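DNA helicase RecQ (Deinococcus radiodurans, PDB 4Q48) probably couples ATP hydrolysis to unwinding duplex DNA in the 3'-5' direction, here as the catalytic core with helicase, zinc-binding and RQC domains. Local coordinates at residues P408-S422 with S497-E511. Residues are numbered along the deposited sequence; the frame is centred on the assembly and turned at random.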
ATOM      1  N   PRO A 408      18.178 -10.088 -15.793  1.00 42.93           N
ATOM      2  CA  PRO A 408      18.566 -11.478 -15.539  1.00 38.96           C
ATOM      3  C   PRO A 408      18.201 -12.356 -16.737  1.00 40.02           C
ATOM      4  O   PRO A 408      17.477 -11.882 -17.615  1.00 38.99           O
ATOM      5  CB  PRO A 408      17.764 -11.839 -14.273  1.00 38.23           C
ATOM      6  CG  PRO A 408      16.696 -10.779 -14.130  1.00 31.63           C
ATOM      7  CD  PRO A 408      16.841  -9.786 -15.246  1.00 31.43           C
ATOM      8  N   ARG A 409      18.688 -13.594 -16.792  1.00 41.61           N
ATOM      9  CA  ARG A 409      18.334 -14.471 -17.908  1.00 41.21           C
ATOM     10  C   ARG A 409      16.917 -14.997 -17.659  1.00 51.20           C
ATOM     11  O   ARG A 409      16.565 -15.400 -16.526  1.00 43.51           O
ATOM     12  CB  ARG A 409      19.332 -15.609 -18.103  1.00 43.64           C
ATOM     13  CG  ARG A 409      20.790 -15.232 -17.860  1.00 53.87           C
ATOM     14  CD  ARG A 409      21.787 -16.362 -18.209  1.00 50.30           C
ATOM     15  NE  ARG A 409      21.554 -16.942 -19.536  1.00 50.80           N
ATOM     16  CZ  ARG A 409      21.347 -18.238 -19.766  1.00 53.27           C
ATOM     17  NH1 ARG A 409      21.330 -19.105 -18.750  1.00 51.08           N
ATOM     18  NH2 ARG A 409      21.152 -18.664 -21.014  1.00 44.30           N
ATOM     19  N   VAL A 410      16.084 -14.939 -18.699  1.00 42.98           N
ATOM     20  CA  VAL A 410      14.687 -15.275 -18.511  1.00 37.56           C
ATOM     21  C   VAL A 410      14.182 -16.428 -19.371  1.00 34.80           C
ATOM     22  O   VAL A 410      14.565 -16.603 -20.520  1.00 35.70           O
ATOM     23  CB  VAL A 410      13.794 -14.041 -18.762  1.00 33.89           C
ATOM     24  CG1 VAL A 410      14.052 -12.978 -17.703  1.00 33.50           C
ATOM     25  CG2 VAL A 410      14.002 -13.485 -20.158  1.00 28.61           C
ATOM     26  N   ARG A 411      13.309 -17.223 -18.779  1.00 36.76           N
ATOM     27  CA  ARG A 411      12.526 -18.170 -19.546  1.00 37.67           C
ATOM     28  C   ARG A 411      11.240 -17.499 -20.071  1.00 32.57           C
ATOM     29  O   ARG A 411      10.538 -16.814 -19.323  1.00 29.30           O
ATOM     30  CB  ARG A 411      12.190 -19.378 -18.683  1.00 39.79           C
ATOM     31  CG  ARG A 411      13.382 -19.933 -17.965  1.00 40.07           C
ATOM     32  CD  ARG A 411      12.926 -20.842 -16.878  1.00 40.69           C
ATOM     33  NE  ARG A 411      11.913 -21.776 -17.362  1.00 46.99           N
ATOM     34  CZ  ARG A 411      11.067 -22.428 -16.564  1.00 45.07           C
ATOM     35  NH1 ARG A 411      11.111 -22.218 -15.245  1.00 39.24           N
ATOM     36  NH2 ARG A 411      10.172 -23.269 -17.084  1.00 32.34           N
ATOM     37  N   ASP A 412      10.939 -17.682 -21.354  1.00 30.43           N
ATOM     38  CA  ASP A 412       9.733 -17.094 -21.917  1.00 32.75           C
ATOM     39  C   ASP A 412       8.619 -18.148 -21.867  1.00 33.95           C
ATOM     40  O   ASP A 412       8.721 -19.202 -22.484  1.00 38.25           O
ATOM     41  CB  ASP A 412       9.940 -16.602 -23.350  1.00 25.36           C
ATOM     42  CG  ASP A 412       8.743 -15.827 -23.872  1.00 36.63           C
ATOM     43  OD1 ASP A 412       7.613 -16.151 -23.440  1.00 33.77           O
ATOM     44  OD2 ASP A 412       8.908 -14.908 -24.731  1.00 42.61           O
ATOM     45  N   LEU A 413       7.560 -17.856 -21.125  1.00 26.19           N
ATOM     46  CA  LEU A 413       6.463 -18.788 -20.995  1.00 30.15           C
ATOM     47  C   LEU A 413       5.168 -18.114 -21.435  1.00 30.77           C
ATOM     48  O   LEU A 413       4.090 -18.494 -21.024  1.00 30.22           O
ATOM     49  CB  LEU A 413       6.365 -19.304 -19.563  1.00 31.17           C
ATOM     50  CG  LEU A 413       7.402 -20.368 -19.239  1.00 33.53           C
ATOM     51  CD1 LEU A 413       7.420 -20.650 -17.762  1.00 33.10           C
ATOM     52  CD2 LEU A 413       7.058 -21.615 -20.002  1.00 35.30           C
ATOM     53  N   THR A 414       5.308 -17.102 -22.282  1.00 33.37           N
ATOM     54  CA  THR A 414       4.197 -16.337 -22.830  1.00 29.65           C
ATOM     55  C   THR A 414       3.161 -17.226 -23.529  1.00 31.95           C
ATOM     56  O   THR A 414       1.965 -17.058 -23.354  1.00 33.99           O
ATOM     57  CB  THR A 414       4.733 -15.293 -23.811  1.00 31.10           C
ATOM     58  OG1 THR A 414       5.627 -14.393 -23.123  1.00 30.06           O
ATOM     59  CG2 THR A 414       3.607 -14.561 -24.489  1.00 30.42           C
ATOM     60  N   ARG A 415       3.643 -18.178 -24.317  1.00 37.58           N
ATOM     61  CA  ARG A 415       2.812 -19.098 -25.094  1.00 34.81           C
ATOM     62  C   ARG A 415       1.981 -19.959 -24.145  1.00 37.37           C
ATOM     63  O   ARG A 415       0.792 -20.221 -24.374  1.00 39.77           O
ATOM     64  CB  ARG A 415       3.734 -19.966 -25.977  1.00 40.33           C
ATOM     65  CG  ARG A 415       3.123 -21.038 -26.870  1.00 44.36           C
ATOM     66  CD  ARG A 415       4.204 -21.727 -27.764  1.00 57.30           C
ATOM     67  NE  ARG A 415       5.292 -22.389 -27.009  1.00 67.39           N
ATOM     68  CZ  ARG A 415       6.604 -22.263 -27.277  1.00 62.93           C
ATOM     69  NH1 ARG A 415       7.025 -21.500 -28.297  1.00 47.44           N
ATOM     70  NH2 ARG A 415       7.507 -22.902 -26.524  1.00 48.03           N
ATOM     71  N   GLU A 416       2.615 -20.395 -23.063  1.00 34.62           N
ATOM     72  CA  GLU A 416       1.945 -21.233 -22.076  1.00 35.75           C
ATOM     73  C   GLU A 416       0.952 -20.404 -21.255  1.00 32.11           C
ATOM     74  O   GLU A 416      -0.128 -20.888 -20.892  1.00 30.91           O
ATOM     75  CB  GLU A 416       2.973 -21.921 -21.164  1.00 36.12           C
ATOM     76  CG  GLU A 416       3.726 -23.106 -21.796  1.00 32.42           C
ATOM     77  CD  GLU A 416       4.856 -22.701 -22.754  1.00 37.02           C
ATOM     78  OE1 GLU A 416       5.117 -21.486 -22.967  1.00 39.23           O
ATOM     79  OE2 GLU A 416       5.490 -23.619 -23.317  1.00 47.75           O
ATOM     80  N   ALA A 417       1.328 -19.164 -20.957  1.00 28.86           N
ATOM     81  CA  ALA A 417       0.441 -18.266 -20.238  1.00 28.40           C
ATOM     82  C   ALA A 417      -0.836 -18.078 -21.035  1.00 30.07           C
ATOM     83  O   ALA A 417      -1.923 -18.142 -20.463  1.00 29.58           O
ATOM     84  CB  ALA A 417       1.102 -16.928 -19.954  1.00 25.69           C
ATOM     85  N   GLN A 418      -0.712 -17.899 -22.353  1.00 30.67           N
ATOM     86  CA  GLN A 418      -1.900 -17.721 -23.201  1.00 28.92           C
ATOM     87  C   GLN A 418      -2.784 -18.979 -23.153  1.00 30.08           C
ATOM     88  O   GLN A 418      -3.998 -18.885 -22.915  1.00 29.94           O
ATOM     89  CB  GLN A 418      -1.523 -17.416 -24.642  1.00 26.96           C
ATOM     90  CG  GLN A 418      -0.756 -16.121 -24.903  1.00 28.40           C
ATOM     91  CD  GLN A 418      -0.238 -16.044 -26.359  1.00 35.14           C
ATOM     92  OE1 GLN A 418      -0.284 -17.029 -27.115  1.00 41.12           O
ATOM     93  NE2 GLN A 418       0.247 -14.882 -26.747  1.00 29.77           N
ATOM     94  N   MET A 419      -2.178 -20.153 -23.347  1.00 30.12           N
ATOM     95  CA  MET A 419      -2.933 -21.396 -23.251  1.00 25.80           C
ATOM     96  C   MET A 419      -3.688 -21.469 -21.939  1.00 31.00           C
ATOM     97  O   MET A 419      -4.871 -21.820 -21.898  1.00 35.60           O
ATOM     98  CB  MET A 419      -2.039 -22.593 -23.354  1.00 23.40           C
ATOM     99  CG  MET A 419      -1.685 -22.981 -24.717  1.00 24.05           C
ATOM    100  SD  MET A 419      -0.509 -24.342 -24.627  1.00 48.96           S
ATOM    101  CE  MET A 419       0.566 -23.884 -26.001  1.00 38.10           C
ATOM    102  N   ALA A 420      -3.012 -21.091 -20.868  1.00 32.52           N
ATOM    103  CA  ALA A 420      -3.609 -21.215 -19.558  1.00 33.35           C
ATOM    104  C   ALA A 420      -4.753 -20.233 -19.414  1.00 28.91           C
ATOM    105  O   ALA A 420      -5.836 -20.619 -18.988  1.00 26.76           O
ATOM    106  CB  ALA A 420      -2.562 -21.014 -18.463  1.00 26.43           C
ATOM    107  N   LEU A 421      -4.532 -18.984 -19.814  1.00 29.25           N
ATOM    108  CA  LEU A 421      -5.581 -17.970 -19.711  1.00 30.50           C
ATOM    109  C   LEU A 421      -6.818 -18.354 -20.564  1.00 34.03           C
ATOM    110  O   LEU A 421      -7.959 -18.138 -20.142  1.00 28.98           O
ATOM    111  CB  LEU A 421      -5.048 -16.593 -20.114  1.00 23.55           C
ATOM    112  CG  LEU A 421      -3.970 -15.956 -19.214  1.00 27.23           C
ATOM    113  CD1 LEU A 421      -3.403 -14.726 -19.872  1.00 28.22           C
ATOM    114  CD2 LEU A 421      -4.396 -15.617 -17.781  1.00 24.31           C
ATOM    115  N   SER A 422      -6.616 -18.933 -21.745  1.00 31.80           N
ATOM    116  CA  SER A 422      -7.792 -19.281 -22.526  1.00 35.15           C
ATOM    117  C   SER A 422      -8.527 -20.418 -21.841  1.00 37.67           C
ATOM    118  O   SER A 422      -9.766 -20.403 -21.745  1.00 37.77           O
ATOM    119  CB  SER A 422      -7.436 -19.641 -23.953  1.00 29.93           C
ATOM    120  OG  SER A 422      -6.860 -18.505 -24.571  1.00 42.36           O
ATOM    121  N   SER A 497      -5.616  -9.716 -17.954  1.00 28.93           N
ATOM    122  CA  SER A 497      -5.344 -10.833 -18.843  1.00 31.98           C
ATOM    123  C   SER A 497      -5.247 -10.456 -20.324  1.00 34.94           C
ATOM    124  O   SER A 497      -4.692 -11.228 -21.112  1.00 35.03           O
ATOM    125  CB  SER A 497      -6.423 -11.903 -18.677  1.00 30.43           C
ATOM    126  OG  SER A 497      -7.626 -11.468 -19.315  1.00 36.67           O
ATOM    127  N   ARG A 498      -5.822  -9.315 -20.717  1.00 35.88           N
ATOM    128  CA  ARG A 498      -5.798  -8.883 -22.126  1.00 34.52           C
ATOM    129  C   ARG A 498      -4.341  -8.628 -22.531  1.00 39.09           C
ATOM    130  O   ARG A 498      -3.953  -8.798 -23.697  1.00 37.30           O
ATOM    131  CB  ARG A 498      -6.656  -7.634 -22.337  1.00 33.03           C
ATOM    132  CG  ARG A 498      -7.135  -7.416 -23.773  1.00 39.31           C
ATOM    133  CD  ARG A 498      -7.787  -6.035 -23.991  1.00 36.02           C
ATOM    134  NE  ARG A 498      -7.318  -5.394 -25.227  1.00 39.17           N
ATOM    135  CZ  ARG A 498      -7.736  -5.724 -26.454  1.00 49.22           C
ATOM    136  NH1 ARG A 498      -8.625  -6.693 -26.633  1.00 45.86           N
ATOM    137  NH2 ARG A 498      -7.261  -5.096 -27.522  1.00 57.81           N
ATOM    138  N   GLY A 499      -3.537  -8.240 -21.539  1.00 38.31           N
ATOM    139  CA  GLY A 499      -2.136  -7.940 -21.756  1.00 39.92           C
ATOM    140  C   GLY A 499      -1.419  -9.074 -22.446  1.00 43.84           C
ATOM    141  O   GLY A 499      -0.756  -8.872 -23.481  1.00 49.13           O
ATOM    142  N   ILE A 500      -1.571 -10.283 -21.917  1.00 35.57           N
ATOM    143  CA  ILE A 500      -0.893 -11.409 -22.521  1.00 31.26           C
ATOM    144  C   ILE A 500      -1.661 -11.886 -23.745  1.00 36.22           C
ATOM    145  O   ILE A 500      -1.078 -12.261 -24.765  1.00 42.96           O
ATOM    146  CB  ILE A 500      -0.683 -12.523 -21.483  1.00 29.37           C
ATOM    147  CG1 ILE A 500       0.361 -12.035 -20.471  1.00 35.71           C
ATOM    148  CG2 ILE A 500      -0.170 -13.806 -22.128  1.00 27.16           C
ATOM    149  CD1 ILE A 500       0.795 -13.038 -19.437  1.00 30.74           C
ATOM    150  N   LEU A 501      -2.979 -11.832 -23.647  1.00 37.67           N
ATOM    151  CA  LEU A 501      -3.865 -12.409 -24.641  1.00 39.33           C
ATOM    152  C   LEU A 501      -3.938 -11.630 -25.958  1.00 41.40           C
ATOM    153  O   LEU A 501      -4.022 -12.232 -27.035  1.00 42.97           O
ATOM    154  CB  LEU A 501      -5.266 -12.534 -24.030  1.00 37.90           C
ATOM    155  CG  LEU A 501      -5.459 -13.761 -23.140  1.00 34.51           C
ATOM    156  CD1 LEU A 501      -6.776 -13.679 -22.348  1.00 27.22           C
ATOM    157  CD2 LEU A 501      -5.351 -15.080 -23.936  1.00 26.50           C
ATOM    158  N   LYS A 502      -3.911 -10.301 -25.879  1.00 37.87           N
ATOM    159  CA  LYS A 502      -4.134  -9.489 -27.075  1.00 44.50           C
ATOM    160  C   LYS A 502      -3.094  -8.385 -27.284  1.00 47.83           C
ATOM    161  O   LYS A 502      -2.842  -7.992 -28.416  1.00 54.24           O
ATOM    162  CB  LYS A 502      -5.539  -8.870 -27.035  1.00 43.51           C
ATOM    163  CG  LYS A 502      -6.681  -9.919 -26.934  1.00 44.92           C
ATOM    164  CD  LYS A 502      -7.176 -10.424 -28.286  1.00 43.18           C
ATOM    165  CE  LYS A 502      -8.402 -11.353 -28.123  1.00 59.32           C
ATOM    166  NZ  LYS A 502      -9.638 -10.902 -28.887  1.00 59.45           N
ATOM    167  N   GLU A 503      -2.506  -7.877 -26.203  1.00 42.17           N
ATOM    168  CA  GLU A 503      -1.621  -6.727 -26.292  1.00 35.95           C
ATOM    169  C   GLU A 503      -0.112  -7.070 -26.234  1.00 45.33           C
ATOM    170  O   GLU A 503       0.720  -6.210 -25.926  1.00 42.37           O
ATOM    171  CB  GLU A 503      -1.959  -5.751 -25.166  1.00 38.81           C
ATOM    172  CG  GLU A 503      -3.397  -5.277 -25.090  1.00 40.66           C
ATOM    173  CD  GLU A 503      -3.737  -4.633 -23.734  1.00 49.23           C
ATOM    174  OE1 GLU A 503      -2.844  -4.601 -22.847  1.00 53.53           O
ATOM    175  OE2 GLU A 503      -4.892  -4.173 -23.541  1.00 42.68           O
ATOM    176  N   GLY A 504       0.256  -8.307 -26.546  1.00 48.01           N
ATOM    177  CA  GLY A 504       1.666  -8.653 -26.691  1.00 48.99           C
ATOM    178  C   GLY A 504       2.547  -8.747 -25.436  1.00 48.99           C
ATOM    179  O   GLY A 504       3.758  -8.990 -25.534  1.00 43.88           O
ATOM    180  N   GLN A 505       1.972  -8.542 -24.256  1.00 42.08           N
ATOM    181  CA  GLN A 505       2.745  -8.710 -23.032  1.00 40.17           C
ATOM    182  C   GLN A 505       3.278 -10.146 -22.896  1.00 40.35           C
ATOM    183  O   GLN A 505       2.663 -11.100 -23.381  1.00 41.29           O
ATOM    184  CB  GLN A 505       1.901  -8.335 -21.814  1.00 39.66           C
ATOM    185  CG  GLN A 505       2.018  -6.866 -21.398  1.00 52.91           C
ATOM    186  CD  GLN A 505       0.876  -6.406 -20.464  1.00 59.19           C
ATOM    187  OE1 GLN A 505       0.496  -7.117 -19.521  1.00 46.99           O
ATOM    188  NE2 GLN A 505       0.358  -5.187 -20.706  1.00 50.21           N
ATOM    189  N   LYS A 506       4.419 -10.286 -22.224  1.00 38.69           N
ATOM    190  CA  LYS A 506       5.120 -11.556 -22.118  1.00 29.31           C
ATOM    191  C   LYS A 506       5.073 -12.062 -20.683  1.00 30.92           C
ATOM    192  O   LYS A 506       5.048 -11.266 -19.747  1.00 28.60           O
ATOM    193  CB  LYS A 506       6.591 -11.428 -22.532  1.00 30.37           C
ATOM    194  CG  LYS A 506       6.910 -11.228 -23.990  1.00 30.88           C
ATOM    195  CD  LYS A 506       8.429 -11.064 -24.154  1.00 40.26           C
ATOM    196  CE  LYS A 506       8.870 -10.533 -25.543  1.00 51.92           C
ATOM    197  NZ  LYS A 506       8.800 -11.503 -26.697  1.00 41.30           N
ATOM    198  N   LEU A 507       5.063 -13.380 -20.502  1.00 28.11           N
ATOM    199  CA  LEU A 507       5.271 -13.951 -19.166  1.00 27.85           C
ATOM    200  C   LEU A 507       6.697 -14.473 -19.006  1.00 29.56           C
ATOM    201  O   LEU A 507       7.058 -15.443 -19.652  1.00 34.58           O
ATOM    202  CB  LEU A 507       4.305 -15.088 -18.910  1.00 28.63           C
ATOM    203  CG  LEU A 507       4.547 -15.797 -17.592  1.00 30.47           C
ATOM    204  CD1 LEU A 507       4.332 -14.809 -16.451  1.00 35.98           C
ATOM    205  CD2 LEU A 507       3.660 -17.021 -17.447  1.00 25.45           C
ATOM    206  N   LEU A 508       7.529 -13.827 -18.190  1.00 33.72           N
ATOM    207  CA  LEU A 508       8.919 -14.276 -18.021  1.00 24.88           C
ATOM    208  C   LEU A 508       9.217 -14.737 -16.601  1.00 28.52           C
ATOM    209  O   LEU A 508       9.000 -14.007 -15.652  1.00 32.43           O
ATOM    210  CB  LEU A 508       9.897 -13.166 -18.396  1.00 22.98           C
ATOM    211  CG  LEU A 508       9.644 -12.413 -19.718  1.00 31.44           C
ATOM    212  CD1 LEU A 508      10.781 -11.451 -20.066  1.00 21.05           C
ATOM    213  CD2 LEU A 508       9.415 -13.387 -20.867  1.00 30.12           C
ATOM    214  N   LEU A 509       9.794 -15.922 -16.470  1.00 28.10           N
ATOM    215  CA  LEU A 509      10.335 -16.386 -15.209  1.00 28.66           C
ATOM    216  C   LEU A 509      11.877 -16.273 -15.234  1.00 37.24           C
ATOM    217  O   LEU A 509      12.513 -16.284 -16.313  1.00 31.12           O
ATOM    218  CB  LEU A 509       9.914 -17.828 -14.934  1.00 33.53           C
ATOM    219  CG  LEU A 509       8.551 -18.100 -14.284  1.00 43.33           C
ATOM    220  CD1 LEU A 509       7.366 -17.704 -15.194  1.00 37.24           C
ATOM    221  CD2 LEU A 509       8.446 -19.542 -13.869  1.00 41.77           C
ATOM    222  N   ARG A 510      12.477 -16.104 -14.055  1.00 40.41           N
ATOM    223  CA  ARG A 510      13.940 -16.105 -13.946  1.00 37.69           C
ATOM    224  C   ARG A 510      14.449 -17.457 -14.379  1.00 41.17           C
ATOM    225  O   ARG A 510      13.798 -18.462 -14.071  1.00 40.31           O
ATOM    226  CB  ARG A 510      14.364 -15.798 -12.528  1.00 35.29           C
ATOM    227  CG  ARG A 510      14.544 -14.337 -12.319  1.00 28.32           C
ATOM    228  CD  ARG A 510      14.678 -14.028 -10.862  1.00 35.85           C
ATOM    229  NE  ARG A 510      14.958 -12.607 -10.710  1.00 46.32           N
ATOM    230  CZ  ARG A 510      16.174 -12.089 -10.560  1.00 51.89           C
ATOM    231  NH1 ARG A 510      17.241 -12.887 -10.481  1.00 41.33           N
ATOM    232  NH2 ARG A 510      16.305 -10.769 -10.457  1.00 50.62           N
ATOM    233  N   GLU A 511      15.579 -17.493 -15.101  1.00 44.02           N
ATOM    234  CA  GLU A 511      16.142 -18.769 -15.577  1.00 39.97           C
ATOM    235  C   GLU A 511      16.520 -19.752 -14.472  1.00 43.23           C
ATOM    236  O   GLU A 511      16.312 -20.939 -14.663  1.00 50.77           O
ATOM    237  CB  GLU A 511      17.340 -18.524 -16.488  1.00 47.20           C
ATOM    238  CG  GLU A 511      17.798 -19.741 -17.330  1.00 53.73           C
ATOM    239  CD  GLU A 511      16.855 -20.111 -18.484  1.00 50.30           C
ATOM    240  OE1 GLU A 511      16.866 -19.435 -19.544  1.00 51.02           O
ATOM    241  OE2 GLU A 511      16.120 -21.105 -18.343  1.00 46.55           O
TER
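Strands 410-412 and 508-510 pair antiparallel and join the two ends of the RQC domain, a winged-helix fold in RecQ helicases. Arg411 and Leu509 form the hydrogen-bonded pair: Arg411 N meets Leu509 O at 2.8 Å, and Leu509 N returns to Arg411 O. Just past the strand, Leu413 N reaches Leu507 O at 2.9 Å. At the start of helix 414-426, Asp412 OD1 accepts from Thr414 N, an Asx turn, and also from Thr414 OG1. With chi1 at -61°, Thr414 OG1 lies beside its own backbone N and accepts from Leu507 N at 2.9 Å. An alanine here would remove this hydroxyl and is likely to leave Leu507 N without its acceptor. Further along the helix, Ala417 CB touches Leu507 CD2 at 3.6 Å. Ile500 is a knob among Thr414, Ala417, Gln418 and Leu421. Leu421 CD1 touches Ile500 CB at 3.9 Å. At the other end, Pro408 CG lies over one face of the Arg510 guanidinium, whose NE is hydrogen-bonded to Ala378 O. This end approaches the zinc site, with the Pro408 side chain about 8 Å from that of Cys404. Helix 467-479 packs on Ala420 through Leu477 and on Leu509 through Gln476.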